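Local coordinates for protein similar to hydroxylamine oxidoreductase (Kuenenia stuttgartiensis, PDB 6H5L) that is probably an oxidoreductase, a multi-heme c protein resembling hydroxylamine oxidoreductase that works in a reductase complex of an anammox bacterium, at residues Gly305-Ser310 against Ile327-Ile332; Asp378-Ile383 against Met493-Ile498; Lys382-Leu387 against Asp455-Tyr460. All blocks are in the same frame, centred on the assembly; numbering follows the deposited sequence.

Contact 1: residues Gly305-Ser310 against Ile327-Ile332; sequences GTVPPS and IIADKI
Pro309 and Ile332 form a single beta bridge that ties together two parts of the long loop between strand 291-292 and helix 337-350. The touching parts run 49° apart, and Ile332 supplies both bonds in the pattern of a parallel bridge. Its N donates to Pro308 O (3.2 Å), and its O accepts from Ser310 N over 2.7 Å. Ser310 OG adds a weak bond to the same oxygen. Prolines suit positions 308 and 309: they hold the backbone extended, and since neither has an N-H, Ser310 is the first residue after Val307 able to donate one.

Val307 and Ile332 make the apolar side of the contact. With Val307 CG1 anti to the backbone N (chi1 174°), that methyl lies against Ile332 CG1 at 3.7 Å, the two side chains crossing at about a right angle, while Val307 CG2 faces Ala329 CB at 4.4 Å. On the other flank the aliphatic part of Lys331 does the work. Its CB meets Ser310 CB at 3.6 Å and its CD reaches Pro308 CB at 4.0 Å, before the bent chain carries NZ away to the carbonyl oxygens of Leu318 and Tyr321.

The side chain of Ile332 is about 8 Å from a heme c. Pro309 rests on Phe371 and His374 of helix 356-389, and Thr306 packs on Trp464, Phe465 and Leu469 of helix 455-476, so the loop is laid against two long helices.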
# COMPACT_ATOMS: atom_id res chain seq x y z
N GLY A 305 -22.14 -50.26 1.53
CA GLY A 305 -23.56 -50.38 1.28
C GLY A 305 -23.97 -51.69 0.66
O GLY A 305 -25.15 -51.88 0.37
N THR A 306 -23.02 -52.60 0.45
CA THR A 306 -23.29 -53.89 -0.18
C THR A 306 -23.42 -55.02 0.82
O THR A 306 -24.29 -55.89 0.65
CB THR A 306 -22.17 -54.23 -1.17
OG1 THR A 306 -20.91 -54.21 -0.50
CG2 THR A 306 -22.14 -53.22 -2.31
N VAL A 307 -22.60 -55.04 1.86
CA VAL A 307 -22.64 -56.15 2.82
C VAL A 307 -23.93 -56.06 3.62
O VAL A 307 -24.24 -55.00 4.20
CB VAL A 307 -21.42 -56.09 3.74
CG1 VAL A 307 -21.53 -57.15 4.83
CG2 VAL A 307 -20.14 -56.30 2.93
N PRO A 308 -24.72 -57.13 3.69
CA PRO A 308 -26.00 -57.07 4.40
C PRO A 308 -25.79 -56.92 5.90
O PRO A 308 -24.87 -57.52 6.47
CB PRO A 308 -26.66 -58.42 4.07
CG PRO A 308 -25.90 -58.96 2.90
CD PRO A 308 -24.51 -58.45 3.06
N PRO A 309 -26.61 -56.11 6.57
CA PRO A 309 -26.53 -56.03 8.03
C PRO A 309 -27.13 -57.25 8.70
O PRO A 309 -28.11 -57.83 8.22
CB PRO A 309 -27.34 -54.77 8.36
CG PRO A 309 -28.32 -54.66 7.23
CD PRO A 309 -27.59 -55.16 6.01
N SER A 310 -26.53 -57.65 9.83
CA SER A 310 -27.02 -58.79 10.59
C SER A 310 -28.30 -58.50 11.36
O SER A 310 -28.90 -59.43 11.92
CB SER A 310 -25.95 -59.27 11.58
OG SER A 310 -25.72 -58.31 12.60
N ILE A 327 -13.28 -65.55 2.95
CA ILE A 327 -12.72 -64.33 2.37
C ILE A 327 -13.64 -63.14 2.62
O ILE A 327 -13.27 -62.17 3.29
CB ILE A 327 -12.45 -64.51 0.87
CG1 ILE A 327 -11.41 -65.61 0.63
CG2 ILE A 327 -12.00 -63.20 0.25
CD1 ILE A 327 -11.15 -65.89 -0.83
N ILE A 328 -14.87 -63.21 2.09
CA ILE A 328 -15.74 -62.04 2.11
C ILE A 328 -16.18 -61.73 3.54
O ILE A 328 -16.18 -62.59 4.43
CB ILE A 328 -16.95 -62.24 1.18
CG1 ILE A 328 -17.86 -63.36 1.71
CG2 ILE A 328 -16.48 -62.56 -0.23
CD1 ILE A 328 -19.09 -63.59 0.84
N ALA A 329 -16.58 -60.48 3.75
CA ALA A 329 -16.96 -60.02 5.07
C ALA A 329 -18.32 -60.59 5.47
O ALA A 329 -19.20 -60.79 4.63
CB ALA A 329 -17.01 -58.49 5.10
N ASP A 330 -18.47 -60.84 6.76
CA ASP A 330 -19.73 -61.33 7.30
C ASP A 330 -20.69 -60.16 7.54
O ASP A 330 -20.35 -58.99 7.34
CB ASP A 330 -19.49 -62.13 8.58
CG ASP A 330 -18.11 -61.90 9.17
OD1 ASP A 330 -17.36 -61.07 8.63
OD2 ASP A 330 -17.78 -62.56 10.18
N LYS A 331 -21.90 -60.49 7.99
CA LYS A 331 -22.94 -59.49 8.15
C LYS A 331 -22.54 -58.46 9.21
O LYS A 331 -22.06 -58.81 10.29
CB LYS A 331 -24.26 -60.15 8.52
CG LYS A 331 -24.80 -61.11 7.46
CD LYS A 331 -26.29 -60.89 7.22
CE LYS A 331 -27.12 -62.09 7.67
NZ LYS A 331 -26.87 -63.28 6.82
N ILE A 332 -22.74 -57.19 8.88
CA ILE A 332 -22.37 -56.10 9.78
C ILE A 332 -23.41 -55.98 10.88
O ILE A 332 -24.61 -55.91 10.62
CB ILE A 332 -22.24 -54.78 9.00
CG1 ILE A 332 -21.26 -54.93 7.83
CG2 ILE A 332 -21.79 -53.66 9.92
CD1 ILE A 332 -21.16 -53.70 6.96

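Contact 2: residues Asp378-Ile383 against Met493-Ile498; sequences DQAQKI and MEMTRI
The short helical segments around Ala380 and Met495 run nearly parallel, their axes 14° apart and 10.4 Å from each other at closest approach, with the CA atoms of these two residues 6.3 Å apart. No hydrogen bond crosses between them, and the contact is made by apolar groups.

Ala380 points its single methyl at the other helix, where it is met by two groups: Met495 CE at 3.6 Å from Ala380 CB, and Ile498 CD1 at 3.9 Å from the same atom. A small residue suits this place because the longer chains opposite do the reaching. Met495 leaves its helix with CG anti to the backbone N (chi1 -178°) and then bends at chi2 and chi3, which carries the sulfur and methyl across to the facing backbone; Met495 CE also lies beside Ala380 N. A long, unbranched thioether suits the place, since it can bend at both chi2 and chi3 and still reach the facing helix. One turn on, Ile383 CD1 touches Met495 SD at 4.0 Å, and Ile383 CG2, on the other branch, meets Ile498 CG2 at 3.8 Å. With an alanine in place of Met495 the thioether is gone, and a gap would probably open between Ala380 and Ile383.

The polar end of Gln379 turns elsewhere, its OE1 bonded to Tyr192 of the second subunit, while Met495 also packs on Gln448 of that subunit. Within the chain, Leu463 of helix 455-476 touches Ala380, and Ile383 continues onto Gln499 and Ala502 of helix 480-513, so helices 356-389 and 480-513 meet along successive turns.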
# COMPACT_ATOMS: atom_id res chain seq x y z
N ASP A 378 -33.34 -57.52 -0.68
CA ASP A 378 -33.60 -58.91 -0.33
C ASP A 378 -34.89 -59.42 -0.98
O ASP A 378 -34.95 -60.56 -1.43
CB ASP A 378 -33.65 -59.08 1.18
CG ASP A 378 -34.22 -60.42 1.60
OD1 ASP A 378 -33.60 -61.46 1.29
OD2 ASP A 378 -35.29 -60.43 2.25
N GLN A 379 -35.92 -58.58 -1.02
CA GLN A 379 -37.17 -58.98 -1.65
C GLN A 379 -36.98 -59.21 -3.14
O GLN A 379 -37.58 -60.13 -3.72
CB GLN A 379 -38.25 -57.93 -1.40
CG GLN A 379 -38.68 -57.83 0.06
CD GLN A 379 -39.40 -56.53 0.37
OE1 GLN A 379 -39.25 -55.53 -0.33
NE2 GLN A 379 -40.19 -56.54 1.44
N ALA A 380 -36.16 -58.39 -3.79
CA ALA A 380 -35.88 -58.58 -5.21
C ALA A 380 -35.06 -59.85 -5.44
O ALA A 380 -35.28 -60.56 -6.43
CB ALA A 380 -35.15 -57.37 -5.78
N GLN A 381 -34.12 -60.15 -4.54
CA GLN A 381 -33.32 -61.36 -4.68
C GLN A 381 -34.17 -62.61 -4.48
O GLN A 381 -33.88 -63.65 -5.08
CB GLN A 381 -32.15 -61.34 -3.70
CG GLN A 381 -31.13 -62.44 -3.93
CD GLN A 381 -29.89 -62.29 -3.07
OE1 GLN A 381 -29.39 -61.18 -2.88
NE2 GLN A 381 -29.39 -63.40 -2.55
N LYS A 382 -35.20 -62.53 -3.64
CA LYS A 382 -36.11 -63.67 -3.47
C LYS A 382 -36.83 -64.00 -4.77
O LYS A 382 -37.01 -65.18 -5.10
CB LYS A 382 -37.11 -63.37 -2.35
CG LYS A 382 -38.04 -64.53 -2.01
CD LYS A 382 -37.26 -65.69 -1.39
CE LYS A 382 -38.19 -66.73 -0.79
NZ LYS A 382 -39.03 -67.40 -1.81
N ILE A 383 -37.25 -62.97 -5.51
CA ILE A 383 -37.95 -63.19 -6.77
C ILE A 383 -37.03 -63.88 -7.78
O ILE A 383 -37.44 -64.82 -8.47
CB ILE A 383 -38.49 -61.85 -7.31
CG1 ILE A 383 -39.56 -61.30 -6.37
CG2 ILE A 383 -39.02 -62.03 -8.72
CD1 ILE A 383 -39.95 -59.87 -6.67
N MET A 493 -37.76 -48.94 -9.48
CA MET A 493 -37.97 -49.16 -10.90
C MET A 493 -37.39 -50.49 -11.36
O MET A 493 -37.95 -51.14 -12.25
CB MET A 493 -37.39 -48.00 -11.71
CG MET A 493 -38.36 -46.88 -11.90
SD MET A 493 -37.56 -45.34 -12.37
CE MET A 493 -39.00 -44.31 -12.54
N GLU A 494 -36.24 -50.88 -10.80
CA GLU A 494 -35.72 -52.21 -11.11
C GLU A 494 -36.62 -53.30 -10.56
O GLU A 494 -36.78 -54.35 -11.18
CB GLU A 494 -34.29 -52.35 -10.58
CG GLU A 494 -33.27 -51.45 -11.29
CD GLU A 494 -32.86 -51.97 -12.66
OE1 GLU A 494 -31.78 -51.56 -13.14
OE2 GLU A 494 -33.59 -52.78 -13.26
N MET A 495 -37.24 -53.06 -9.40
CA MET A 495 -38.22 -54.00 -8.88
C MET A 495 -39.39 -54.16 -9.83
O MET A 495 -39.95 -55.25 -9.97
CB MET A 495 -38.70 -53.55 -7.50
CG MET A 495 -39.70 -54.50 -6.84
SD MET A 495 -38.96 -56.06 -6.32
CE MET A 495 -38.12 -55.54 -4.82
N THR A 496 -39.77 -53.07 -10.51
CA THR A 496 -40.81 -53.16 -11.54
C THR A 496 -40.36 -54.06 -12.68
O THR A 496 -41.12 -54.93 -13.13
CB THR A 496 -41.14 -51.76 -12.07
OG1 THR A 496 -41.53 -50.92 -10.98
CG2 THR A 496 -42.27 -51.83 -13.08
N ARG A 497 -39.13 -53.87 -13.16
CA ARG A 497 -38.62 -54.69 -14.26
C ARG A 497 -38.44 -56.14 -13.84
O ARG A 497 -38.66 -57.06 -14.63
CB ARG A 497 -37.30 -54.12 -14.78
CG ARG A 497 -37.38 -52.70 -15.32
CD ARG A 497 -36.02 -52.26 -15.84
NE ARG A 497 -36.05 -50.94 -16.48
CZ ARG A 497 -35.68 -49.81 -15.89
NH1 ARG A 497 -35.24 -49.83 -14.64
NH2 ARG A 497 -35.74 -48.67 -16.55
N ILE A 498 -38.03 -56.36 -12.59
CA ILE A 498 -37.80 -57.73 -12.11
C ILE A 498 -39.12 -58.49 -12.01
O ILE A 498 -39.19 -59.67 -12.38
CB ILE A 498 -37.05 -57.70 -10.77
CG1 ILE A 498 -35.61 -57.21 -10.97
CG2 ILE A 498 -37.05 -59.08 -10.12
CD1 ILE A 498 -34.87 -56.96 -9.69

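Contact 3: residues Lys382-Leu387 against Asp455-Tyr460; sequences KIVEDL and DIENMY
Val384 and Ile456 slide past each other in opposite directions, methyl beside methylene: Val384 CG2 lies 4.1 Å from Ile456 CG1. The valine sets its CG1 anti to the backbone N (chi1 180°), which spreads its two methyls over neighbouring groups, Val384 CG1 coming to 4.3 Å from Glu457 CG and Val384 CG2 to 4.2 Å from Tyr460 CB. Ile456 turns its long branch anti to its own N (chi1 -161°) and keeps it extended, and Ile456 CD1 thereby reaches Leu387 CD1 at 3.6 Å, the two side chains crossing at a slant. Aliphatic residues suit this buried surface: the beta-branched Val384 and Ile456 each present two branches to the facing helix, and Leu387 adds one methyl.

The setting is an antiparallel helix pair: the segment axes run 159° apart and approach to 10.3 Å, joining helix 356-389 to the start of helix 455-476. Ala502 of helix 480-513 touches Leu387, and Ile498 of the same helix touches Ile456, so a third helix flanks the seam.

Only the aliphatic root of Glu457 takes part; its OE1 bonds to Ser454 OG and pairs with Arg400. Away from the interface, Lys382 bends about CB-CG and again about CD-CE, which brings NZ back along its own helix to Asp386, one turn later. There Lys382 NZ lies 2.8 Å from both OD1 and OD2 of Asp386, each oxygen using its syn lone pair, a two-pronged salt bridge that is likely to steady both side chains.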
# COMPACT_ATOMS: atom_id res chain seq x y z
N LYS A 382 -35.20 -62.53 -3.64
CA LYS A 382 -36.11 -63.67 -3.47
C LYS A 382 -36.83 -64.00 -4.77
O LYS A 382 -37.01 -65.18 -5.10
CB LYS A 382 -37.11 -63.37 -2.35
CG LYS A 382 -38.04 -64.53 -2.01
CD LYS A 382 -37.26 -65.69 -1.39
CE LYS A 382 -38.19 -66.73 -0.79
NZ LYS A 382 -39.03 -67.40 -1.81
N ILE A 383 -37.25 -62.97 -5.51
CA ILE A 383 -37.95 -63.19 -6.77
C ILE A 383 -37.03 -63.88 -7.78
O ILE A 383 -37.44 -64.82 -8.47
CB ILE A 383 -38.49 -61.85 -7.31
CG1 ILE A 383 -39.56 -61.30 -6.37
CG2 ILE A 383 -39.02 -62.03 -8.72
CD1 ILE A 383 -39.95 -59.87 -6.67
N VAL A 384 -35.79 -63.42 -7.87
CA VAL A 384 -34.85 -63.99 -8.83
C VAL A 384 -34.52 -65.44 -8.47
O VAL A 384 -34.45 -66.31 -9.34
CB VAL A 384 -33.58 -63.13 -8.92
CG1 VAL A 384 -32.60 -63.73 -9.92
CG2 VAL A 384 -33.93 -61.70 -9.30
N GLU A 385 -34.33 -65.71 -7.18
CA GLU A 385 -33.94 -67.06 -6.77
C GLU A 385 -35.10 -68.05 -6.88
O GLU A 385 -34.87 -69.23 -7.13
CB GLU A 385 -33.40 -67.03 -5.34
CG GLU A 385 -32.06 -66.32 -5.21
CD GLU A 385 -31.54 -66.29 -3.79
OE1 GLU A 385 -30.36 -65.94 -3.59
OE2 GLU A 385 -32.32 -66.61 -2.87
N ASP A 386 -36.34 -67.59 -6.71
CA ASP A 386 -37.48 -68.48 -6.89
C ASP A 386 -37.60 -68.92 -8.34
O ASP A 386 -37.94 -70.08 -8.61
CB ASP A 386 -38.77 -67.80 -6.43
CG ASP A 386 -38.84 -67.66 -4.92
OD1 ASP A 386 -37.90 -68.11 -4.23
OD2 ASP A 386 -39.85 -67.10 -4.43
N LEU A 387 -37.33 -68.02 -9.28
CA LEU A 387 -37.28 -68.40 -10.69
C LEU A 387 -36.22 -69.47 -10.93
O LEU A 387 -36.44 -70.41 -11.70
CB LEU A 387 -37.01 -67.18 -11.56
CG LEU A 387 -38.06 -66.07 -11.61
CD1 LEU A 387 -37.46 -64.81 -12.19
CD2 LEU A 387 -39.26 -66.51 -12.42
N ASP A 455 -30.93 -61.45 -18.09
CA ASP A 455 -31.42 -60.08 -18.00
C ASP A 455 -31.81 -59.72 -16.57
O ASP A 455 -31.45 -58.64 -16.08
CB ASP A 455 -32.61 -59.89 -18.95
CG ASP A 455 -32.60 -58.54 -19.63
OD1 ASP A 455 -31.95 -57.61 -19.10
OD2 ASP A 455 -33.24 -58.41 -20.69
N ILE A 456 -32.52 -60.62 -15.88
CA ILE A 456 -33.07 -60.28 -14.57
C ILE A 456 -31.98 -60.27 -13.50
O ILE A 456 -32.11 -59.58 -12.49
CB ILE A 456 -34.21 -61.24 -14.22
CG1 ILE A 456 -35.09 -60.64 -13.11
CG2 ILE A 456 -33.68 -62.61 -13.80
CD1 ILE A 456 -36.38 -61.40 -12.88
N GLU A 457 -30.89 -61.02 -13.70
CA GLU A 457 -29.80 -61.03 -12.73
C GLU A 457 -29.09 -59.68 -12.69
O GLU A 457 -28.70 -59.21 -11.62
CB GLU A 457 -28.82 -62.15 -13.05
CG GLU A 457 -29.29 -63.52 -12.59
CD GLU A 457 -28.40 -64.64 -13.11
OE1 GLU A 457 -28.38 -64.85 -14.34
OE2 GLU A 457 -27.72 -65.29 -12.29
N ASN A 458 -28.91 -59.05 -13.85
CA ASN A 458 -28.29 -57.73 -13.90
C ASN A 458 -29.26 -56.61 -13.51
O ASN A 458 -28.81 -55.55 -13.08
CB ASN A 458 -27.72 -57.46 -15.29
CG ASN A 458 -26.24 -57.76 -15.37
OD1 ASN A 458 -25.67 -58.37 -14.47
ND2 ASN A 458 -25.60 -57.33 -16.46
N MET A 459 -30.56 -56.83 -13.67
CA MET A 459 -31.52 -55.89 -13.09
C MET A 459 -31.35 -55.82 -11.58
O MET A 459 -31.25 -54.73 -11.01
CB MET A 459 -32.95 -56.31 -13.43
CG MET A 459 -33.29 -56.32 -14.90
SD MET A 459 -34.94 -56.99 -15.21
CE MET A 459 -34.97 -57.01 -17.00
N TYR A 460 -31.31 -56.98 -10.92
CA TYR A 460 -31.08 -57.01 -9.48
C TYR A 460 -29.70 -56.47 -9.13
O TYR A 460 -29.54 -55.76 -8.14
CB TYR A 460 -31.25 -58.43 -8.94
CG TYR A 460 -30.86 -58.57 -7.49
CD1 TYR A 460 -31.43 -57.76 -6.52
CD2 TYR A 460 -29.93 -59.52 -7.09
CE1 TYR A 460 -31.08 -57.88 -5.19
CE2 TYR A 460 -29.57 -59.65 -5.76
CZ TYR A 460 -30.15 -58.83 -4.82
OH TYR A 460 -29.80 -58.96 -3.49

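Along the chain, contact 1 closes within the loop before helix 337-350, ahead of the other two, which both begin on helix 356-389. Contacts 2 and 3 touch, their centres 7 Å apart, and share Lys382 and Ile383; from that one helix they lead to helix 480-513, running nearly parallel, and helix 455-476, running antiparallel. Contact 1 lies about 20 Å from each of them, centre to centre, with nearest atoms about 7 Å away, yet its loop also leans on helices 356-389 and 455-476. The loop thus rests on two of the long helices, which elsewhere along their lengths pack together where neighbouring subunits approach.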